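Local coordinates for protein outer membrane porin F (Pseudomonas aeruginosa, PDB 4RLC) that forms an eight-stranded beta-barrel domain in the outer membrane and probably serves as a porin for small solutes, at residues F26-F31 against S147-Y152; A108-T113 against M125-I130; T53-L58 against A88-G93. All coordinates share one frame; numbering follows the deposited sequence.

Contact 1. Residues F26-F31 against S147-Y152. With C8E ((hydroxyethyloxy)tri(ethyloxy)octane), chain E.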
# COMPACT_ATOMS: atom_id res chain seq x y z
N PHE A 26 3.69 6.59 -2.29
CA PHE A 26 4.49 5.65 -1.41
C PHE A 26 5.72 5.08 -2.05
O PHE A 26 5.84 5.01 -3.27
CB PHE A 26 3.57 4.54 -0.90
CG PHE A 26 3.11 3.58 -1.93
CD1 PHE A 26 3.90 2.60 -2.43
CD2 PHE A 26 1.79 3.73 -2.46
CE1 PHE A 26 3.45 1.70 -3.42
CE2 PHE A 26 1.35 2.85 -3.43
CZ PHE A 26 2.18 1.89 -3.94
N GLY A 27 6.62 4.48 -1.21
CA GLY A 27 7.74 3.85 -1.71
C GLY A 27 8.11 2.81 -0.62
O GLY A 27 8.07 3.11 0.56
N LYS A 28 8.28 1.60 -1.06
CA LYS A 28 8.53 0.41 -0.15
C LYS A 28 9.72 -0.40 -0.64
O LYS A 28 10.05 -0.43 -1.82
CB LYS A 28 7.27 -0.45 -0.16
CG LYS A 28 6.02 0.21 0.28
CD LYS A 28 4.84 -0.72 0.07
CE LYS A 28 3.53 -0.02 0.43
NZ LYS A 28 2.40 -0.98 0.76
N ARG A 29 10.42 -1.09 0.28
CA ARG A 29 11.56 -1.84 -0.08
C ARG A 29 11.41 -3.22 0.62
O ARG A 29 11.01 -3.26 1.78
CB ARG A 29 12.82 -1.14 0.46
CG ARG A 29 14.10 -1.92 0.30
CD ARG A 29 15.35 -1.09 0.66
NE ARG A 29 15.50 0.13 -0.15
CZ ARG A 29 16.04 0.21 -1.38
NH1 ARG A 29 16.11 1.40 -2.00
NH2 ARG A 29 16.50 -0.88 -2.02
N TYR A 30 11.69 -4.29 -0.09
CA TYR A 30 11.62 -5.63 0.52
C TYR A 30 12.68 -5.82 1.59
O TYR A 30 13.80 -5.37 1.41
CB TYR A 30 11.81 -6.75 -0.51
CG TYR A 30 10.58 -6.93 -1.33
CD1 TYR A 30 10.37 -6.17 -2.44
CD2 TYR A 30 9.61 -7.84 -0.97
CE1 TYR A 30 9.23 -6.30 -3.20
CE2 TYR A 30 8.45 -8.00 -1.73
CZ TYR A 30 8.28 -7.24 -2.86
OH TYR A 30 7.14 -7.36 -3.65
N PHE A 31 12.31 -6.52 2.66
CA PHE A 31 13.30 -6.92 3.66
C PHE A 31 13.18 -8.35 4.01
O PHE A 31 14.09 -8.79 4.72
CB PHE A 31 13.23 -6.10 4.96
CG PHE A 31 11.99 -6.30 5.77
CD1 PHE A 31 11.92 -7.26 6.74
CD2 PHE A 31 10.89 -5.50 5.58
CE1 PHE A 31 10.78 -7.42 7.49
CE2 PHE A 31 9.78 -5.62 6.32
CZ PHE A 31 9.70 -6.60 7.30
N SER A 147 5.13 2.09 7.11
CA SER A 147 4.33 0.88 6.92
C SER A 147 5.17 -0.40 6.91
O SER A 147 6.35 -0.37 6.51
CB SER A 147 3.61 1.01 5.51
OG SER A 147 4.51 1.14 4.40
N LEU A 148 4.54 -1.51 7.30
CA LEU A 148 5.03 -2.87 7.09
C LEU A 148 3.96 -3.66 6.39
O LEU A 148 2.80 -3.58 6.81
CB LEU A 148 5.25 -3.54 8.46
CG LEU A 148 6.33 -2.93 9.31
CD1 LEU A 148 6.35 -3.62 10.67
CD2 LEU A 148 7.71 -3.03 8.62
N ASP A 149 4.27 -4.32 5.28
CA ASP A 149 3.28 -5.04 4.54
C ASP A 149 3.85 -6.43 4.21
O ASP A 149 4.98 -6.50 3.78
CB ASP A 149 2.92 -4.33 3.22
CG ASP A 149 2.24 -2.97 3.42
OD1 ASP A 149 1.05 -2.98 3.77
OD2 ASP A 149 2.86 -1.86 3.17
N GLY A 150 3.04 -7.47 4.37
CA GLY A 150 3.33 -8.86 3.89
C GLY A 150 2.42 -9.25 2.71
O GLY A 150 1.18 -9.03 2.76
N GLN A 151 3.02 -9.86 1.69
CA GLN A 151 2.27 -10.37 0.59
C GLN A 151 2.49 -11.87 0.53
O GLN A 151 3.61 -12.36 0.71
CB GLN A 151 2.71 -9.76 -0.73
CG GLN A 151 2.70 -8.26 -0.76
CD GLN A 151 3.47 -7.77 -1.97
OE1 GLN A 151 2.89 -7.51 -3.01
NE2 GLN A 151 4.79 -7.71 -1.86
N TYR A 152 1.38 -12.57 0.40
CA TYR A 152 1.37 -14.03 0.46
C TYR A 152 0.83 -14.62 -0.81
O TYR A 152 -0.24 -14.26 -1.26
CB TYR A 152 0.54 -14.51 1.65
CG TYR A 152 1.25 -14.27 2.90
CD1 TYR A 152 1.12 -13.02 3.58
CD2 TYR A 152 2.08 -15.24 3.43
CE1 TYR A 152 1.84 -12.79 4.74
CE2 TYR A 152 2.82 -15.00 4.58
CZ TYR A 152 2.66 -13.78 5.24
OH TYR A 152 3.40 -13.57 6.37
O12 C8E E . 10.82 3.01 7.11
C13 C8E E . 12.13 2.93 6.57
C14 C8E E . 12.21 3.49 5.15
O15 C8E E . 11.46 2.68 4.23
C16 C8E E . 12.08 2.46 2.99
C17 C8E E . 11.34 3.16 1.88
O18 C8E E . 12.24 3.23 0.80
C19 C8E E . 11.71 2.95 -0.47
C20 C8E E . 12.76 3.13 -1.51
O21 C8E E . 14.06 2.77 -1.06

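Contact 2. Residues A108-T113 against M125-I130. With C8E ((hydroxyethyloxy)tri(ethyloxy)octane), chain D.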
# COMPACT_ATOMS: atom_id res chain seq x y z
N ALA A 108 -4.05 -8.35 -4.03
CA ALA A 108 -3.21 -7.71 -4.98
C ALA A 108 -3.01 -8.56 -6.21
O ALA A 108 -3.11 -9.79 -6.18
CB ALA A 108 -1.81 -7.35 -4.39
N HIS A 109 -2.74 -7.90 -7.32
CA HIS A 109 -2.39 -8.56 -8.53
C HIS A 109 -1.05 -8.03 -9.00
O HIS A 109 -0.85 -6.78 -9.12
CB HIS A 109 -3.50 -8.30 -9.59
CG HIS A 109 -3.28 -8.98 -10.89
ND1 HIS A 109 -3.67 -10.29 -11.13
CD2 HIS A 109 -2.67 -8.55 -12.02
CE1 HIS A 109 -3.31 -10.63 -12.36
NE2 HIS A 109 -2.71 -9.59 -12.92
N GLN A 110 -0.11 -8.94 -9.24
CA GLN A 110 1.24 -8.58 -9.60
C GLN A 110 1.49 -9.01 -11.04
O GLN A 110 1.05 -10.11 -11.47
CB GLN A 110 2.19 -9.32 -8.60
CG GLN A 110 3.66 -9.05 -8.75
CD GLN A 110 4.50 -9.92 -7.81
OE1 GLN A 110 5.04 -9.44 -6.82
NE2 GLN A 110 4.58 -11.15 -8.11
N ASN A 111 2.12 -8.15 -11.83
CA ASN A 111 2.51 -8.49 -13.19
C ASN A 111 4.00 -8.26 -13.27
O ASN A 111 4.45 -7.12 -13.03
CB ASN A 111 1.88 -7.59 -14.25
CG ASN A 111 0.42 -7.70 -14.35
OD1 ASN A 111 -0.12 -8.71 -14.79
ND2 ASN A 111 -0.26 -6.65 -13.99
N ILE A 112 4.75 -9.30 -13.57
CA ILE A 112 6.21 -9.21 -13.59
C ILE A 112 6.73 -9.73 -14.93
O ILE A 112 6.28 -10.75 -15.43
CB ILE A 112 6.80 -10.04 -12.43
CG1 ILE A 112 6.75 -9.22 -11.13
CG2 ILE A 112 8.24 -10.41 -12.70
CD1 ILE A 112 7.01 -10.05 -9.90
N THR A 113 7.70 -8.99 -15.50
CA THR A 113 8.46 -9.46 -16.62
C THR A 113 9.91 -9.60 -16.19
O THR A 113 10.51 -8.66 -15.58
CB THR A 113 8.37 -8.48 -17.78
OG1 THR A 113 6.98 -8.32 -18.11
CG2 THR A 113 9.19 -8.97 -18.97
N MET A 125 0.13 -12.80 -11.05
CA MET A 125 -0.19 -13.58 -9.87
C MET A 125 -1.12 -12.79 -8.95
O MET A 125 -1.00 -11.57 -8.88
CB MET A 125 1.11 -13.86 -9.20
CG MET A 125 1.03 -14.66 -7.97
SD MET A 125 2.67 -14.86 -7.20
CE MET A 125 2.25 -16.31 -6.25
N THR A 126 -2.04 -13.47 -8.29
CA THR A 126 -2.90 -12.83 -7.25
C THR A 126 -2.35 -13.18 -5.89
O THR A 126 -2.00 -14.32 -5.68
CB THR A 126 -4.35 -13.31 -7.40
OG1 THR A 126 -4.83 -12.91 -8.68
CG2 THR A 126 -5.25 -12.73 -6.29
N MET A 127 -2.27 -12.23 -4.94
CA MET A 127 -1.69 -12.51 -3.62
C MET A 127 -2.58 -11.83 -2.57
O MET A 127 -3.41 -10.98 -2.88
CB MET A 127 -0.28 -11.95 -3.57
CG MET A 127 0.63 -12.56 -4.60
SD MET A 127 2.22 -11.72 -4.53
CE MET A 127 1.72 -10.03 -4.36
N ALA A 128 -2.48 -12.30 -1.33
CA ALA A 128 -3.19 -11.70 -0.23
C ALA A 128 -2.23 -10.78 0.46
O ALA A 128 -1.02 -11.12 0.57
CB ALA A 128 -3.64 -12.76 0.75
N ASN A 129 -2.75 -9.70 1.02
CA ASN A 129 -1.93 -8.69 1.70
C ASN A 129 -2.33 -8.56 3.12
O ASN A 129 -3.49 -8.56 3.40
CB ASN A 129 -2.17 -7.27 1.15
CG ASN A 129 -1.87 -7.15 -0.28
OD1 ASN A 129 -1.01 -7.88 -0.80
ND2 ASN A 129 -2.57 -6.24 -0.96
N ILE A 130 -1.36 -8.43 4.05
CA ILE A 130 -1.71 -7.98 5.35
C ILE A 130 -0.68 -6.90 5.70
O ILE A 130 0.47 -6.93 5.24
CB ILE A 130 -1.68 -9.17 6.36
CG1 ILE A 130 -2.08 -8.71 7.74
CG2 ILE A 130 -0.32 -9.82 6.41
CD1 ILE A 130 -2.97 -9.69 8.45
C1 C8E D . -12.58 0.83 -8.95
C2 C8E D . -12.06 -0.59 -9.02
C3 C8E D . -11.58 -0.95 -10.42
C4 C8E D . -10.07 -0.75 -10.59
C5 C8E D . -9.33 -2.08 -10.78
C6 C8E D . -9.22 -2.87 -9.47
C7 C8E D . -8.72 -4.30 -9.69
C8 C8E D . -7.38 -4.57 -9.03
O9 C8E D . -7.55 -5.07 -7.71
C10 C8E D . -6.53 -5.97 -7.24
C11 C8E D . -7.06 -7.36 -6.91
O12 C8E D . -6.92 -8.24 -8.01
C13 C8E D . -6.87 -9.63 -7.70
C14 C8E D . -6.89 -10.47 -8.97

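Contact 3. Residues T53-L58 against A88-G93. With C8E ((hydroxyethyloxy)tri(ethyloxy)octane), chain B.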
# COMPACT_ATOMS: atom_id res chain seq x y z
N THR A 53 -16.17 4.78 6.92
CA THR A 53 -16.57 5.31 8.17
C THR A 53 -15.45 6.24 8.68
O THR A 53 -14.49 6.52 7.95
CB THR A 53 -16.77 4.16 9.21
OG1 THR A 53 -15.46 3.61 9.58
CG2 THR A 53 -17.67 3.05 8.69
N ASP A 54 -15.54 6.69 9.94
CA ASP A 54 -14.41 7.48 10.51
C ASP A 54 -13.12 6.65 10.61
O ASP A 54 -12.04 7.25 10.67
CB ASP A 54 -14.72 8.04 11.88
CG ASP A 54 -15.69 9.22 11.88
OD1 ASP A 54 -16.07 9.79 10.81
OD2 ASP A 54 -16.06 9.60 13.02
N ASP A 55 -13.24 5.33 10.62
CA ASP A 55 -12.09 4.49 10.86
C ASP A 55 -11.69 3.58 9.72
O ASP A 55 -10.55 3.20 9.64
CB ASP A 55 -12.33 3.57 12.09
CG ASP A 55 -12.70 4.33 13.37
OD1 ASP A 55 -12.18 5.43 13.56
OD2 ASP A 55 -13.46 3.73 14.21
N VAL A 56 -12.66 3.23 8.81
CA VAL A 56 -12.43 2.25 7.78
C VAL A 56 -12.26 2.95 6.44
O VAL A 56 -13.17 3.70 6.00
CB VAL A 56 -13.61 1.30 7.69
CG1 VAL A 56 -13.37 0.29 6.57
CG2 VAL A 56 -13.79 0.60 9.02
N GLU A 57 -11.14 2.66 5.78
CA GLU A 57 -10.84 3.23 4.50
C GLU A 57 -10.68 2.06 3.49
O GLU A 57 -10.07 1.00 3.81
CB GLU A 57 -9.55 4.00 4.59
CG GLU A 57 -9.01 4.60 3.30
CD GLU A 57 -7.60 5.17 3.38
OE1 GLU A 57 -6.87 5.05 4.42
OE2 GLU A 57 -7.17 5.71 2.29
N LEU A 58 -11.23 2.25 2.29
CA LEU A 58 -10.98 1.37 1.18
C LEU A 58 -9.98 2.09 0.27
O LEU A 58 -10.14 3.28 0.00
CB LEU A 58 -12.28 1.12 0.40
CG LEU A 58 -13.38 0.40 1.16
CD1 LEU A 58 -14.47 -0.03 0.19
CD2 LEU A 58 -12.80 -0.80 1.90
N ALA A 88 -8.52 -2.93 2.58
CA ALA A 88 -9.29 -2.31 3.63
C ALA A 88 -8.42 -1.98 4.80
O ALA A 88 -7.69 -2.88 5.32
CB ALA A 88 -10.36 -3.28 4.07
N ILE A 89 -8.51 -0.74 5.28
CA ILE A 89 -7.61 -0.26 6.32
C ILE A 89 -8.43 0.22 7.53
O ILE A 89 -9.40 0.98 7.37
CB ILE A 89 -6.79 0.90 5.76
CG1 ILE A 89 -5.94 0.40 4.60
CG2 ILE A 89 -5.88 1.43 6.86
CD1 ILE A 89 -6.60 0.68 3.27
N TYR A 90 -8.15 -0.35 8.69
CA TYR A 90 -8.78 0.07 9.89
C TYR A 90 -7.83 0.98 10.65
O TYR A 90 -6.73 0.53 11.03
CB TYR A 90 -9.14 -1.17 10.81
CG TYR A 90 -9.79 -0.67 12.09
CD1 TYR A 90 -11.11 -0.25 12.10
CD2 TYR A 90 -9.06 -0.51 13.23
CE1 TYR A 90 -11.69 0.24 13.23
CE2 TYR A 90 -9.60 0.01 14.38
CZ TYR A 90 -10.92 0.35 14.40
OH TYR A 90 -11.40 0.87 15.56
N HIS A 91 -8.29 2.17 11.03
CA HIS A 91 -7.53 3.17 11.74
C HIS A 91 -7.93 3.23 13.16
O HIS A 91 -9.06 3.42 13.54
CB HIS A 91 -7.68 4.57 11.16
CG HIS A 91 -7.22 4.71 9.75
ND1 HIS A 91 -7.92 4.24 8.66
CD2 HIS A 91 -6.13 5.35 9.24
CE1 HIS A 91 -7.30 4.58 7.54
NE2 HIS A 91 -6.21 5.24 7.87
N PHE A 92 -6.90 3.05 14.00
CA PHE A 92 -7.02 3.37 15.38
C PHE A 92 -6.93 4.86 15.65
O PHE A 92 -6.74 5.69 14.69
CB PHE A 92 -5.98 2.58 16.18
CG PHE A 92 -6.17 1.10 16.10
CD1 PHE A 92 -5.67 0.37 15.04
CD2 PHE A 92 -6.88 0.43 17.09
CE1 PHE A 92 -5.91 -1.01 14.96
CE2 PHE A 92 -7.06 -0.95 17.03
CZ PHE A 92 -6.57 -1.65 15.97
N GLY A 93 -7.14 5.25 16.89
CA GLY A 93 -7.14 6.72 17.17
C GLY A 93 -8.39 7.35 16.57
O GLY A 93 -9.36 6.63 16.20
C1 C8E B . 6.52 0.50 11.33
C2 C8E B . 5.38 0.72 12.30
C3 C8E B . 4.50 -0.49 12.58
C4 C8E B . 3.32 -0.05 13.43
C5 C8E B . 2.41 -1.11 14.01
C6 C8E B . 1.19 -0.43 14.63
C7 C8E B . -0.09 -1.27 14.69
C8 C8E B . -1.20 -0.48 15.40
O9 C8E B . -2.31 -1.28 15.85
C10 C8E B . -2.98 -1.00 17.10
C11 C8E B . -2.94 0.40 17.73
O12 C8E B . -3.58 0.20 18.99
C13 C8E B . -4.08 1.28 19.77
C14 C8E B . -3.06 2.36 20.03
O15 C8E B . -3.35 3.31 18.99
O HOH W 1 -12.50 7.15 15.47

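Contact 1. Residues F26-F31 against S147-Y152
In the interior of the closed beta-barrel, K28 on strand 21-30 reaches across strand 164-174 to D149 on strand 142-153. The salt bridge is short: K28 NZ stands 2.6 Å from D149 OD2. It is also one-sided, because D149 OD1 is 3.9 Å from the same NZ. The ammonium comes down on OD2 from above the carboxylate plane, 66° out of it, and the two side chains cross at about a right angle. K28 CG sits anti to its own carbonyl carbon (chi1 -58°), and beyond it the chain runs fully extended, which gives the lysine the length to span the gap.

That gap follows from the barrel's strand order. With strand 164-174 wedged between them and hydrogen-bonded to 21-30, the axes of the two short strand segments approach to 8.8 Å, too far for backbone pairing, and F26-F31 meets S147-Y152 through side chains. K28 and Y30 both touch M166 of the intervening strand.

Further along, Y30 and Q151 make the second polar link. Q151 NE2 donates to Y30 OH at 3.0 Å, with the hydroxyl close to the amide plane; ring and amide planes are only 30° apart although the side chains themselves cross. Y30 OH has a second partner in Y65 OH, so the phenol oxygen is gripped from two strands.

The remaining touch is apolar: F31 CE2 meets L148 CD2 at 4.0 Å, and L148 also borders a bound detergent molecule. R29 turns away from the barrel interior. Bent at chi3, it brings NH1 to 2.6 Å from the terminal O21 of a second detergent, while D42 forms a salt bridge to the same NH1.

Contact 2. Residues A108-T113 against M125-I130
H109 and T126 face each other as a non-hydrogen-bonded pair in the antiparallel hairpin of strands 98-115 and 120-137, and the histidine is worth tracing outward. Its CB lies 3.8 Å from O12 of a bound detergent molecule. With CG anti to the backbone N (chi1 -178°), the ring is carried to the neighbouring strand, where M125 N lies over one of its faces. ND1 is 3.7 Å from M125 O and 3.8 Å from T126 OG1, which sits at the ring edge in its plane; neither is a hydrogen bond. At the far side NE2 gives a weak bond to N111 OD1, 3.3 Å away on its own strand. The detergent also touches T126, through C14 against OG1.

Backbone pairs flank this rung: A108 and M127 bond to each other twice, as do Q110 and M125, where Q110 N meets M125 O at 2.8 Å, with an N-H...O angle of 171°. On the face opposite H109, A108 CB rests 4.4 Å from M127 CE and 3.7 Å from N129 ND2, whose amide nitrogen is bonded to D87. Q110 OE1 is 4.2 Å from M127 CE.

The hairpin is therefore held by main-chain bonds, with side chains adding mostly van der Waals contact. Burial leaves H109 ND1 and N129 OD1 with no hydrogen-bond partner in the model, so the pairing probably carries a small polar cost.

Contact 3. Residues T53-L58 against A88-G93
D55 O takes two hydrogen bonds from one residue, H91: the backbone N at 2.8 Å and ring ND1 at 3.0 Å, arriving from opposite faces of the carbonyl plane. H91 CG lies anti to its carbonyl carbon (chi1 -61°), which swings ND1 back to D55 O, with the oxygen in the ring plane. At the same ring's edge E57 OE1 approaches CE1 to 3.2 Å, carboxylate and imidazole 23° from coplanar. K135 completes this cluster with a salt bridge to E57 and a hydrogen bond to H91 NE2.

D55 OD1 pairs with R100 and also accepts from a water, at 2.6 Å, that spans to G93 O. Upstream, T53 OG1 accepts from D55 N in an ST turn and from V56 N in an ST motif, at the turn leading into strand 56-66.

Reciprocal backbone bonds join E57 and I89 where that strand runs antiparallel to 80-91. Around them, D55 CB lies 3.6 Å from Y90 CE1, V56 CG2 is at that ring's edge, and L58 CD2 touches A88 CB at 4.1 Å. F92 is sandwiched between Y90 CE2 and detergent C10, each over its ring centre.

With ND1 donating and NE2 facing the lysine, H91 is probably neutral. The nearby K135 would offset the charge of E57, which also lies close to E22.

All three contacts belong to one antiparallel eight-stranded barrel. Along the chain contact 1 encloses the others, since strand 21-30 comes near the start and 142-153 near the end; within that span contact 3 closes before contact 2 opens. Contacts 1 and 2 lie 12 Å apart between centres and touch through neighbouring strands 120-137 and 142-153, where G150 N and Y152 N probably bond to I130 O and A128 O. The centre of contact 3 is about 19 Å from that of contact 1 and about 23 Å from that of contact 2, toward the end with the chain termini, presumably periplasmic. Contacts 2 and 3 join adjacent strands, whereas the polar links of contact 1 run inside the barrel, across strand 164-174.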